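Local coordinates for iron transport multicopper oxidase FET3 (Saccharomyces cerevisiae, PDB 1ZPU), which oxidises ferrous to ferric iron with four coppers and molecular oxygen for high-affinity iron uptake in yeast, and also oxidises cuprous ions, at residues A[66-74]-A[489-497]; A[451-462]-A[473-484]. All coordinates share one frame; numbering follows the deposited sequence.

Overall arrangement
Both contacts lie on the same side of the molecule, their centres about 14 Å apart, and contact 2 is nested in the chain loop that contact 1 closes. Contact 2 belongs to the core: two neighbouring strands of the third cupredoxin domain pair by backbone hydrogen bonds, with a buried carboxylate at one end of the ladder. Contact 1 is partly buried and nearer the surface, where a loop of the first domain meets the C-terminal segment 489-497 through a few side-chain bonds. They touch where Ala70 packs on Gly457 and Asn67 on Asn455, and share the sugar attached to Asn67. Helices 481-486 and 494-502, one in each contact, follow each other in the chain.

Contact 1: residues A[66-74]-A[489-497]; sequences QNGTASMDG and SQQLSENHL. With NAG (2-acetamido-2-deoxy-beta-D-glucopyranose), chain B.
The imidazole of His496 takes Met72 at its edge: the sulfur lies in the ring plane, and a weak hydrogen bond runs from His496 NE2 to Met72 SD at 3.4 Å. Met72 CE sits near the same edge. The two side chains cross at about a right angle, the bend of Met72 at chi2 (-63°) turning its thioether to the ring. Ser71 OG comes in obliquely, 3.0 Å from His496 CD2, but its angle to NE2 is too poor for a hydrogen bond. Ser493, the N-cap of the helix that carries the imidazole, accepts a weak bond from His496 N.

The second flat group, the carboxamide of Gln490, lies against the backbone of 68-70. Its OE1 accepts from Ala70 N, although the modelled length is doubtfully short. Beside it, Ser489 OG donates to Gly68 O at 2.8 Å, tilted 25° from the carbonyl plane. Gly68, with positive phi (86°), is the third residue of a type II turn, and Asn67 before it bears the N-linked sugar.

The first-domain loop is thus joined to the C-terminal segment. Asp73 is hydrogen-bonded to two copper ligands, by its backbone O to His60 ND1 and by OD2 to His397 ND1. Ser71 and Leu492 pack on helix 348-352, Gln66 and Asp73 touch Trp459 of strand 457-463, and helix 494-502 lies against strand 88-94 through Asn495 and His496.

Contact 2: residues A[451-462]-A[473-484]; sequences FKADNPGVWFFH and LGLVLVEDPFGI. With CU1 (copper (I) ion), chain C; NAG (2-acetamido-2-deoxy-beta-D-glucopyranose), chain B.
Glu479 reaches from its own strand to the turn at 453-455, where Ala453 is the centre of an inverse gamma turn, and its two carboxylate oxygens find different partners. OE2 accepts from Asn455 N at 2.7 Å, met on its anti side and 20° out of the carboxylate plane. OE1 lies at the edge of the Trp459 indole, 3.1 Å from Trp459 CD1, and is also hydrogen-bonded to His399 NE2, so both oxygens of this buried carboxylate have polar partners. Ala453 CB rests on Glu479 CG at 3.6 Å.

The indole is fixed in turn: Trp459 NE1 donates to Asn455 O at 3.0 Å with the oxygen in the ring plane, while Gly457 CA covers one face near its rim. Asn455 itself is held through ND2, bonded to Gly398 O and Phe65 O.

Behind these groups runs an antiparallel ladder, its two strands at 153°, with Trp459-Leu477 and Phe461-Leu475 as hydrogen-bonded pairs. On the face of Val458 and Phe460, Val458 CG1 meets Val476 CG1 at 3.7 Å, and the Phe460 ring turns its edge to Leu475 O. Farther along, His462 NE2 binds a type 3 copper at 2.2 Å, together with His107 and His397; the next residue, Cys463, binds the type 1 copper.

In the five-stranded sheet of this cupredoxin domain the pair lies between strands 371-374 and 392-396. Helix 348-352 packs on Val458, Val478 and Ile484, and helix 481-486 follows strand 474-479 after Asp480, its N-cap residue.

Contact 1: residues A[66-74]-A[489-497]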
loop_
_atom_site.group_PDB
_atom_site.type_symbol
_atom_site.label_atom_id
_atom_site.label_comp_id
_atom_site.label_asym_id
_atom_site.label_seq_id
_atom_site.Cartn_x
_atom_site.Cartn_y
_atom_site.Cartn_z
ATOM N N GLN A 66 -6.309 -10.582 -7.744
ATOM C CA GLN A 66 -7.524 -11.248 -7.276
ATOM C C GLN A 66 -8.550 -11.428 -8.402
ATOM O O GLN A 66 -9.757 -11.311 -8.192
ATOM C CB GLN A 66 -8.117 -10.503 -6.063
ATOM C CG GLN A 66 -7.172 -10.346 -4.841
ATOM C CD GLN A 66 -6.757 -11.681 -4.197
ATOM O OE1 GLN A 66 -7.325 -12.747 -4.487
ATOM N NE2 GLN A 66 -5.768 -11.620 -3.312
ATOM N N ASN A 67 -8.043 -11.725 -9.597
ATOM C CA ASN A 67 -8.848 -11.863 -10.812
ATOM C C ASN A 67 -9.865 -12.975 -10.648
ATOM O O ASN A 67 -9.495 -14.132 -10.513
ATOM C CB ASN A 67 -7.925 -12.151 -12.000
ATOM C CG ASN A 67 -8.527 -11.756 -13.332
ATOM O OD1 ASN A 67 -9.719 -11.933 -13.568
ATOM N ND2 ASN A 67 -7.685 -11.243 -14.223
ATOM N N GLY A 68 -11.145 -12.616 -10.633
ATOM C CA GLY A 68 -12.220 -13.593 -10.467
ATOM C C GLY A 68 -12.573 -13.925 -9.026
ATOM O O GLY A 68 -13.535 -14.652 -8.777
ATOM N N THR A 69 -11.808 -13.390 -8.076
ATOM C CA THR A 69 -12.018 -13.657 -6.657
ATOM C C THR A 69 -11.920 -12.382 -5.812
ATOM O O THR A 69 -11.206 -12.351 -4.810
ATOM C CB THR A 69 -10.992 -14.683 -6.119
ATOM O OG1 THR A 69 -9.661 -14.256 -6.446
ATOM C CG2 THR A 69 -11.238 -16.072 -6.687
ATOM N N ALA A 70 -12.645 -11.334 -6.219
ATOM C CA ALA A 70 -12.685 -10.034 -5.503
ATOM C C ALA A 70 -12.963 -10.161 -4.004
ATOM O O ALA A 70 -12.435 -9.412 -3.196
ATOM C CB ALA A 70 -13.713 -9.106 -6.139
ATOM N N SER A 71 -13.804 -11.114 -3.647
ATOM C CA SER A 71 -14.120 -11.433 -2.264
ATOM C C SER A 71 -12.877 -11.612 -1.376
ATOM O O SER A 71 -12.954 -11.524 -0.154
ATOM C CB SER A 71 -14.970 -12.712 -2.257
ATOM O OG SER A 71 -14.838 -13.411 -1.041
ATOM N N MET A 72 -11.733 -11.871 -1.995
ATOM C CA MET A 72 -10.541 -12.252 -1.242
ATOM C C MET A 72 -9.544 -11.107 -1.078
ATOM O O MET A 72 -8.465 -11.304 -0.519
ATOM C CB MET A 72 -9.834 -13.455 -1.886
ATOM C CG MET A 72 -10.687 -14.702 -2.066
ATOM S SD MET A 72 -11.258 -15.386 -0.506
ATOM C CE MET A 72 -12.443 -16.613 -1.077
ATOM N N ASP A 73 -9.910 -9.915 -1.549
ATOM C CA ASP A 73 -9.006 -8.766 -1.534
ATOM C C ASP A 73 -8.721 -8.239 -0.134
ATOM O O ASP A 73 -7.691 -7.608 0.096
ATOM C CB ASP A 73 -9.551 -7.633 -2.395
ATOM C CG ASP A 73 -8.483 -6.621 -2.760
ATOM O OD1 ASP A 73 -7.354 -7.047 -3.081
ATOM O OD2 ASP A 73 -8.779 -5.408 -2.729
ATOM N N GLY A 74 -9.647 -8.483 0.788
ATOM C CA GLY A 74 -9.441 -8.173 2.204
ATOM C C GLY A 74 -9.615 -6.729 2.633
ATOM O O GLY A 74 -8.957 -6.278 3.554
ATOM N N SER A 489 -16.923 -18.078 -9.840
ATOM C CA SER A 489 -15.822 -17.957 -8.873
ATOM C C SER A 489 -15.952 -16.758 -7.925
ATOM O O SER A 489 -15.254 -16.663 -6.910
ATOM C CB SER A 489 -14.483 -17.853 -9.624
ATOM O OG SER A 489 -14.448 -16.725 -10.492
ATOM N N GLN A 490 -16.850 -15.846 -8.271
ATOM C CA GLN A 490 -16.982 -14.581 -7.584
ATOM C C GLN A 490 -18.013 -14.639 -6.454
ATOM O O GLN A 490 -17.998 -13.797 -5.555
ATOM C CB GLN A 490 -17.354 -13.518 -8.607
ATOM C CG GLN A 490 -16.944 -12.136 -8.238
ATOM C CD GLN A 490 -15.451 -11.938 -8.266
ATOM O OE1 GLN A 490 -14.803 -11.959 -7.223
ATOM N NE2 GLN A 490 -14.895 -11.742 -9.458
ATOM N N GLN A 491 -18.896 -15.638 -6.502
ATOM C CA GLN A 491 -19.953 -15.799 -5.495
ATOM C C GLN A 491 -19.364 -16.019 -4.102
ATOM O O GLN A 491 -18.357 -16.698 -3.953
ATOM C CB GLN A 491 -20.931 -16.930 -5.868
ATOM C CG GLN A 491 -21.662 -16.787 -7.232
ATOM C CD GLN A 491 -22.319 -15.413 -7.428
ATOM O OE1 GLN A 491 -23.369 -15.125 -6.847
ATOM N NE2 GLN A 491 -21.698 -14.565 -8.256
ATOM N N LEU A 492 -19.994 -15.423 -3.092
ATOM C CA LEU A 492 -19.498 -15.482 -1.718
ATOM C C LEU A 492 -19.653 -16.869 -1.117
ATOM O O LEU A 492 -20.694 -17.509 -1.257
ATOM C CB LEU A 492 -20.183 -14.440 -0.823
ATOM C CG LEU A 492 -20.083 -12.980 -1.270
ATOM C CD1 LEU A 492 -21.152 -12.123 -0.611
ATOM C CD2 LEU A 492 -18.698 -12.400 -1.035
ATOM N N SER A 493 -18.598 -17.317 -0.448
ATOM C CA SER A 493 -18.550 -18.614 0.214
ATOM C C SER A 493 -19.364 -18.617 1.505
ATOM O O SER A 493 -19.691 -17.556 2.045
ATOM C CB SER A 493 -17.100 -18.957 0.547
ATOM O OG SER A 493 -16.539 -17.980 1.405
ATOM N N GLU A 494 -19.674 -19.814 2.003
ATOM C CA GLU A 494 -20.373 -19.961 3.281
ATOM C C GLU A 494 -19.554 -19.292 4.393
ATOM O O GLU A 494 -20.099 -18.537 5.198
ATOM C CB GLU A 494 -20.656 -21.438 3.632
ATOM C CG GLU A 494 -20.933 -22.384 2.450
ATOM C CD GLU A 494 -22.404 -22.469 2.060
ATOM O OE1 GLU A 494 -23.134 -21.465 2.221
ATOM O OE2 GLU A 494 -22.831 -23.548 1.580
ATOM N N ASN A 495 -18.250 -19.554 4.415
ATOM C CA ASN A 495 -17.374 -18.956 5.412
ATOM C C ASN A 495 -17.497 -17.434 5.522
ATOM O O ASN A 495 -17.625 -16.910 6.635
ATOM C CB ASN A 495 -15.918 -19.346 5.186
ATOM C CG ASN A 495 -14.995 -18.684 6.182
ATOM O OD1 ASN A 495 -14.035 -17.998 5.808
ATOM N ND2 ASN A 495 -15.306 -18.846 7.466
ATOM N N HIS A 496 -17.453 -16.740 4.378
ATOM C CA HIS A 496 -17.558 -15.271 4.333
ATOM C C HIS A 496 -18.895 -14.758 4.887
ATOM O O HIS A 496 -18.918 -13.809 5.678
ATOM C CB HIS A 496 -17.355 -14.737 2.911
ATOM C CG HIS A 496 -15.948 -14.823 2.414
ATOM N ND1 HIS A 496 -14.860 -14.451 3.173
ATOM C CD2 HIS A 496 -15.451 -15.213 1.217
ATOM C CE1 HIS A 496 -13.753 -14.625 2.475
ATOM N NE2 HIS A 496 -14.082 -15.081 1.284
ATOM N N LEU A 497 -19.996 -15.378 4.462
ATOM C CA LEU A 497 -21.317 -15.062 4.990
ATOM C C LEU A 497 -21.343 -15.293 6.506
ATOM O O LEU A 497 -21.914 -14.501 7.257
ATOM C CB LEU A 497 -22.393 -15.904 4.276
ATOM C CG LEU A 497 -23.117 -15.457 2.984
ATOM C CD1 LEU A 497 -22.450 -14.305 2.223
ATOM C CD2 LEU A 497 -23.351 -16.653 2.055
HETATM C C1 NAG B . -8.245 -11.147 -15.553
HETATM C C2 NAG B . -7.084 -10.366 -16.170
HETATM C C3 NAG B . -7.256 -10.165 -17.673
HETATM C C4 NAG B . -7.567 -11.497 -18.368
HETATM C C5 NAG B . -8.688 -12.233 -17.610
HETATM C C6 NAG B . -8.979 -13.605 -18.204
HETATM C C7 NAG B . -5.774 -8.855 -14.773
HETATM C C8 NAG B . -5.766 -7.575 -13.989
HETATM N N2 NAG B . -6.878 -9.092 -15.502
HETATM O O3 NAG B . -6.056 -9.632 -18.181
HETATM O O4 NAG B . -7.862 -11.311 -19.749
HETATM O O5 NAG B . -8.344 -12.388 -16.236
HETATM O O6 NAG B . -7.825 -14.409 -18.091
HETATM O O7 NAG B . -4.798 -9.618 -14.719
#

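Contact 2: residues A[451-462]-A[473-484]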
loop_
_atom_site.group_PDB
_atom_site.type_symbol
_atom_site.label_atom_id
_atom_site.label_comp_id
_atom_site.label_asym_id
_atom_site.label_seq_id
_atom_site.Cartn_x
_atom_site.Cartn_y
_atom_site.Cartn_z
ATOM N N PHE A 451 -5.171 2.646 -16.981
ATOM C CA PHE A 451 -5.281 1.189 -16.943
ATOM C C PHE A 451 -6.551 0.733 -17.648
ATOM O O PHE A 451 -7.489 1.509 -17.789
ATOM C CB PHE A 451 -5.236 0.658 -15.497
ATOM C CG PHE A 451 -6.451 1.009 -14.671
ATOM C CD1 PHE A 451 -7.469 0.084 -14.484
ATOM C CD2 PHE A 451 -6.566 2.254 -14.067
ATOM C CE1 PHE A 451 -8.579 0.402 -13.720
ATOM C CE2 PHE A 451 -7.668 2.573 -13.297
ATOM C CZ PHE A 451 -8.674 1.650 -13.122
ATOM N N LYS A 452 -6.572 -0.525 -18.082
ATOM C CA LYS A 452 -7.736 -1.123 -18.726
ATOM C C LYS A 452 -8.621 -1.803 -17.688
ATOM O O LYS A 452 -8.132 -2.540 -16.844
ATOM C CB LYS A 452 -7.275 -2.149 -19.761
ATOM C CG LYS A 452 -8.337 -2.535 -20.775
ATOM C CD LYS A 452 -7.890 -3.728 -21.584
ATOM C CE LYS A 452 -8.858 -4.017 -22.695
ATOM N NZ LYS A 452 -8.363 -5.154 -23.502
ATOM N N ALA A 453 -9.922 -1.563 -17.746
ATOM C CA ALA A 453 -10.842 -2.261 -16.855
ATOM C C ALA A 453 -11.100 -3.676 -17.378
ATOM O O ALA A 453 -12.128 -3.959 -18.000
ATOM C CB ALA A 453 -12.133 -1.484 -16.695
ATOM N N ASP A 454 -10.139 -4.557 -17.136
ATOM C CA ASP A 454 -10.219 -5.928 -17.607
ATOM C C ASP A 454 -10.222 -6.897 -16.433
ATOM O O ASP A 454 -9.942 -8.082 -16.587
ATOM C CB ASP A 454 -9.061 -6.230 -18.570
ATOM C CG ASP A 454 -7.674 -6.006 -17.941
ATOM O OD1 ASP A 454 -6.683 -6.416 -18.576
ATOM O OD2 ASP A 454 -7.557 -5.428 -16.835
ATOM N N ASN A 455 -10.531 -6.383 -15.253
ATOM C CA ASN A 455 -10.495 -7.193 -14.047
ATOM C C ASN A 455 -11.715 -6.941 -13.174
ATOM O O ASN A 455 -11.619 -6.238 -12.164
ATOM C CB ASN A 455 -9.207 -6.928 -13.264
ATOM C CG ASN A 455 -8.971 -7.946 -12.169
ATOM O OD1 ASN A 455 -9.695 -8.928 -12.053
ATOM N ND2 ASN A 455 -7.950 -7.718 -11.364
ATOM N N PRO A 456 -12.871 -7.515 -13.561
ATOM C CA PRO A 456 -14.101 -7.321 -12.787
ATOM C C PRO A 456 -13.843 -7.445 -11.286
ATOM O O PRO A 456 -13.246 -8.428 -10.839
ATOM C CB PRO A 456 -15.016 -8.443 -13.299
ATOM C CG PRO A 456 -14.587 -8.639 -14.717
ATOM C CD PRO A 456 -13.099 -8.363 -14.749
ATOM N N GLY A 457 -14.253 -6.429 -10.532
ATOM C CA GLY A 457 -14.053 -6.417 -9.086
ATOM C C GLY A 457 -14.393 -5.091 -8.440
ATOM O O GLY A 457 -14.885 -4.174 -9.098
ATOM N N VAL A 458 -14.132 -4.996 -7.143
ATOM C CA VAL A 458 -14.379 -3.782 -6.388
ATOM C C VAL A 458 -13.028 -3.390 -5.851
ATOM O O VAL A 458 -12.455 -4.126 -5.058
ATOM C CB VAL A 458 -15.390 -4.014 -5.238
ATOM C CG1 VAL A 458 -15.555 -2.774 -4.413
ATOM C CG2 VAL A 458 -16.738 -4.447 -5.783
ATOM N N TRP A 459 -12.515 -2.244 -6.295
ATOM C CA TRP A 459 -11.127 -1.877 -6.029
ATOM C C TRP A 459 -10.954 -0.527 -5.330
ATOM O O TRP A 459 -11.467 0.484 -5.795
ATOM C CB TRP A 459 -10.315 -1.885 -7.325
ATOM C CG TRP A 459 -10.453 -3.113 -8.181
ATOM C CD1 TRP A 459 -10.907 -3.155 -9.460
ATOM C CD2 TRP A 459 -10.134 -4.467 -7.830
ATOM N NE1 TRP A 459 -10.892 -4.437 -9.930
ATOM C CE2 TRP A 459 -10.418 -5.264 -8.951
ATOM C CE3 TRP A 459 -9.647 -5.084 -6.674
ATOM C CZ2 TRP A 459 -10.227 -6.645 -8.957
ATOM C CZ3 TRP A 459 -9.448 -6.458 -6.684
ATOM C CH2 TRP A 459 -9.737 -7.219 -7.814
ATOM N N PHE A 460 -10.197 -0.530 -4.233
ATOM C CA PHE A 460 -9.935 0.661 -3.437
ATOM C C PHE A 460 -8.818 1.469 -4.086
ATOM O O PHE A 460 -7.780 0.922 -4.460
ATOM C CB PHE A 460 -9.550 0.250 -2.003
ATOM C CG PHE A 460 -10.008 1.203 -0.924
ATOM C CD1 PHE A 460 -10.798 2.313 -1.214
ATOM C CD2 PHE A 460 -9.672 0.963 0.408
ATOM C CE1 PHE A 460 -11.223 3.183 -0.188
ATOM C CE2 PHE A 460 -10.108 1.825 1.446
ATOM C CZ PHE A 460 -10.873 2.932 1.142
ATOM N N PHE A 461 -9.046 2.767 -4.245
ATOM C CA PHE A 461 -7.978 3.678 -4.647
ATOM C C PHE A 461 -7.756 4.714 -3.553
ATOM O O PHE A 461 -8.630 5.549 -3.307
ATOM C CB PHE A 461 -8.286 4.366 -5.974
ATOM C CG PHE A 461 -7.225 5.327 -6.402
ATOM C CD1 PHE A 461 -6.041 4.866 -6.960
ATOM C CD2 PHE A 461 -7.398 6.698 -6.222
ATOM C CE1 PHE A 461 -5.052 5.753 -7.350
ATOM C CE2 PHE A 461 -6.404 7.598 -6.602
ATOM C CZ PHE A 461 -5.228 7.117 -7.171
ATOM N N HIS A 462 -6.596 4.658 -2.903
ATOM C CA HIS A 462 -6.355 5.481 -1.726
ATOM C C HIS A 462 -4.896 5.776 -1.488
ATOM O O HIS A 462 -4.014 5.130 -2.060
ATOM C CB HIS A 462 -6.890 4.782 -0.483
ATOM C CG HIS A 462 -6.165 3.518 -0.153
ATOM N ND1 HIS A 462 -5.073 3.483 0.688
ATOM C CD2 HIS A 462 -6.370 2.243 -0.559
ATOM C CE1 HIS A 462 -4.630 2.242 0.778
ATOM N NE2 HIS A 462 -5.397 1.470 0.029
ATOM N N LEU A 473 -8.953 9.366 2.855
ATOM C CA LEU A 473 -8.426 9.659 1.522
ATOM C C LEU A 473 -8.535 8.429 0.651
ATOM O O LEU A 473 -7.526 7.788 0.354
ATOM C CB LEU A 473 -6.956 10.070 1.584
ATOM C CG LEU A 473 -6.515 11.320 0.807
ATOM C CD1 LEU A 473 -5.009 11.354 0.591
ATOM C CD2 LEU A 473 -7.258 11.537 -0.512
ATOM N N GLY A 474 -9.752 8.094 0.238
ATOM C CA GLY A 474 -9.976 6.924 -0.601
ATOM C C GLY A 474 -11.250 6.980 -1.408
ATOM O O GLY A 474 -12.191 7.688 -1.051
ATOM N N LEU A 475 -11.268 6.233 -2.505
ATOM C CA LEU A 475 -12.444 6.119 -3.360
ATOM C C LEU A 475 -12.578 4.698 -3.891
ATOM O O LEU A 475 -11.604 3.945 -3.903
ATOM C CB LEU A 475 -12.406 7.126 -4.508
ATOM C CG LEU A 475 -11.257 7.146 -5.503
ATOM C CD1 LEU A 475 -11.403 6.032 -6.498
ATOM C CD2 LEU A 475 -11.325 8.464 -6.218
ATOM N N VAL A 476 -13.781 4.338 -4.329
ATOM C CA VAL A 476 -14.079 2.957 -4.682
ATOM C C VAL A 476 -14.395 2.796 -6.170
ATOM O O VAL A 476 -15.250 3.500 -6.721
ATOM C CB VAL A 476 -15.245 2.407 -3.831
ATOM C CG1 VAL A 476 -15.560 0.968 -4.208
ATOM C CG2 VAL A 476 -14.927 2.522 -2.355
ATOM N N LEU A 477 -13.697 1.865 -6.810
ATOM C CA LEU A 477 -13.922 1.543 -8.215
ATOM C C LEU A 477 -14.662 0.218 -8.367
ATOM O O LEU A 477 -14.192 -0.810 -7.898
ATOM C CB LEU A 477 -12.589 1.472 -8.957
ATOM C CG LEU A 477 -11.760 2.755 -9.023
ATOM C CD1 LEU A 477 -10.526 2.513 -9.849
ATOM C CD2 LEU A 477 -12.540 3.925 -9.609
ATOM N N VAL A 478 -15.817 0.242 -9.015
ATOM C CA VAL A 478 -16.551 -0.982 -9.294
ATOM C C VAL A 478 -16.395 -1.287 -10.783
ATOM O O VAL A 478 -16.966 -0.597 -11.638
ATOM C CB VAL A 478 -18.045 -0.849 -8.900
ATOM C CG1 VAL A 478 -18.808 -2.114 -9.232
ATOM C CG2 VAL A 478 -18.172 -0.545 -7.432
ATOM N N GLU A 479 -15.602 -2.311 -11.078
ATOM C CA GLU A 479 -15.310 -2.724 -12.444
ATOM C C GLU A 479 -16.372 -3.692 -12.965
ATOM O O GLU A 479 -16.642 -4.708 -12.329
ATOM C CB GLU A 479 -13.961 -3.404 -12.451
ATOM C CG GLU A 479 -13.140 -3.174 -13.684
ATOM C CD GLU A 479 -11.655 -3.201 -13.367
ATOM O OE1 GLU A 479 -11.240 -2.463 -12.443
ATOM O OE2 GLU A 479 -10.911 -3.956 -14.032
ATOM N N ASP A 480 -16.929 -3.394 -14.140
ATOM C CA ASP A 480 -18.183 -4.000 -14.626
ATOM C C ASP A 480 -18.855 -4.976 -13.652
ATOM O O ASP A 480 -18.567 -6.174 -13.655
ATOM C CB ASP A 480 -18.064 -4.594 -16.049
ATOM C CG ASP A 480 -17.169 -5.809 -16.110
ATOM O OD1 ASP A 480 -16.256 -5.922 -15.266
ATOM O OD2 ASP A 480 -17.378 -6.651 -17.009
ATOM N N PRO A 481 -19.753 -4.446 -12.804
ATOM C CA PRO A 481 -20.494 -5.239 -11.831
ATOM C C PRO A 481 -21.210 -6.422 -12.469
ATOM O O PRO A 481 -21.430 -7.426 -11.797
ATOM C CB PRO A 481 -21.521 -4.248 -11.268
ATOM C CG PRO A 481 -21.527 -3.092 -12.224
ATOM C CD PRO A 481 -20.133 -3.025 -12.740
ATOM N N PHE A 482 -21.567 -6.314 -13.748
ATOM C CA PHE A 482 -22.204 -7.439 -14.433
ATOM C C PHE A 482 -21.210 -8.570 -14.678
ATOM O O PHE A 482 -21.562 -9.742 -14.569
ATOM C CB PHE A 482 -22.887 -7.006 -15.736
ATOM C CG PHE A 482 -24.024 -6.036 -15.537
ATOM C CD1 PHE A 482 -24.145 -4.913 -16.350
ATOM C CD2 PHE A 482 -24.969 -6.235 -14.533
ATOM C CE1 PHE A 482 -25.190 -4.006 -16.170
ATOM C CE2 PHE A 482 -26.013 -5.334 -14.347
ATOM C CZ PHE A 482 -26.121 -4.218 -15.167
ATOM N N GLY A 483 -19.966 -8.216 -14.991
ATOM C CA GLY A 483 -18.880 -9.195 -15.091
ATOM C C GLY A 483 -18.660 -9.931 -13.780
ATOM O O GLY A 483 -18.410 -11.134 -13.773
ATOM N N ILE A 484 -18.765 -9.195 -12.673
ATOM C CA ILE A 484 -18.655 -9.762 -11.327
ATOM C C ILE A 484 -19.771 -10.776 -11.088
ATOM O O ILE A 484 -19.507 -11.894 -10.656
ATOM C CB ILE A 484 -18.678 -8.670 -10.220
ATOM C CG1 ILE A 484 -17.425 -7.809 -10.279
ATOM C CG2 ILE A 484 -18.802 -9.280 -8.834
ATOM C CD1 ILE A 484 -17.609 -6.472 -9.620
HETATM CU CU CU1 C . -5.837 -0.680 0.285
HETATM C C1 NAG B . -8.245 -11.147 -15.553
HETATM C C2 NAG B . -7.084 -10.366 -16.170
HETATM C C3 NAG B . -7.256 -10.165 -17.673
HETATM C C4 NAG B . -7.567 -11.497 -18.368
HETATM C C5 NAG B . -8.688 -12.233 -17.610
HETATM C C6 NAG B . -8.979 -13.605 -18.204
HETATM C C7 NAG B . -5.774 -8.855 -14.773
HETATM C C8 NAG B . -5.766 -7.575 -13.989
HETATM N N2 NAG B . -6.878 -9.092 -15.502
HETATM O O3 NAG B . -6.056 -9.632 -18.181
HETATM O O4 NAG B . -7.862 -11.311 -19.749
HETATM O O5 NAG B . -8.344 -12.388 -16.236
HETATM O O6 NAG B . -7.825 -14.409 -18.091
HETATM O O7 NAG B . -4.798 -9.618 -14.719
#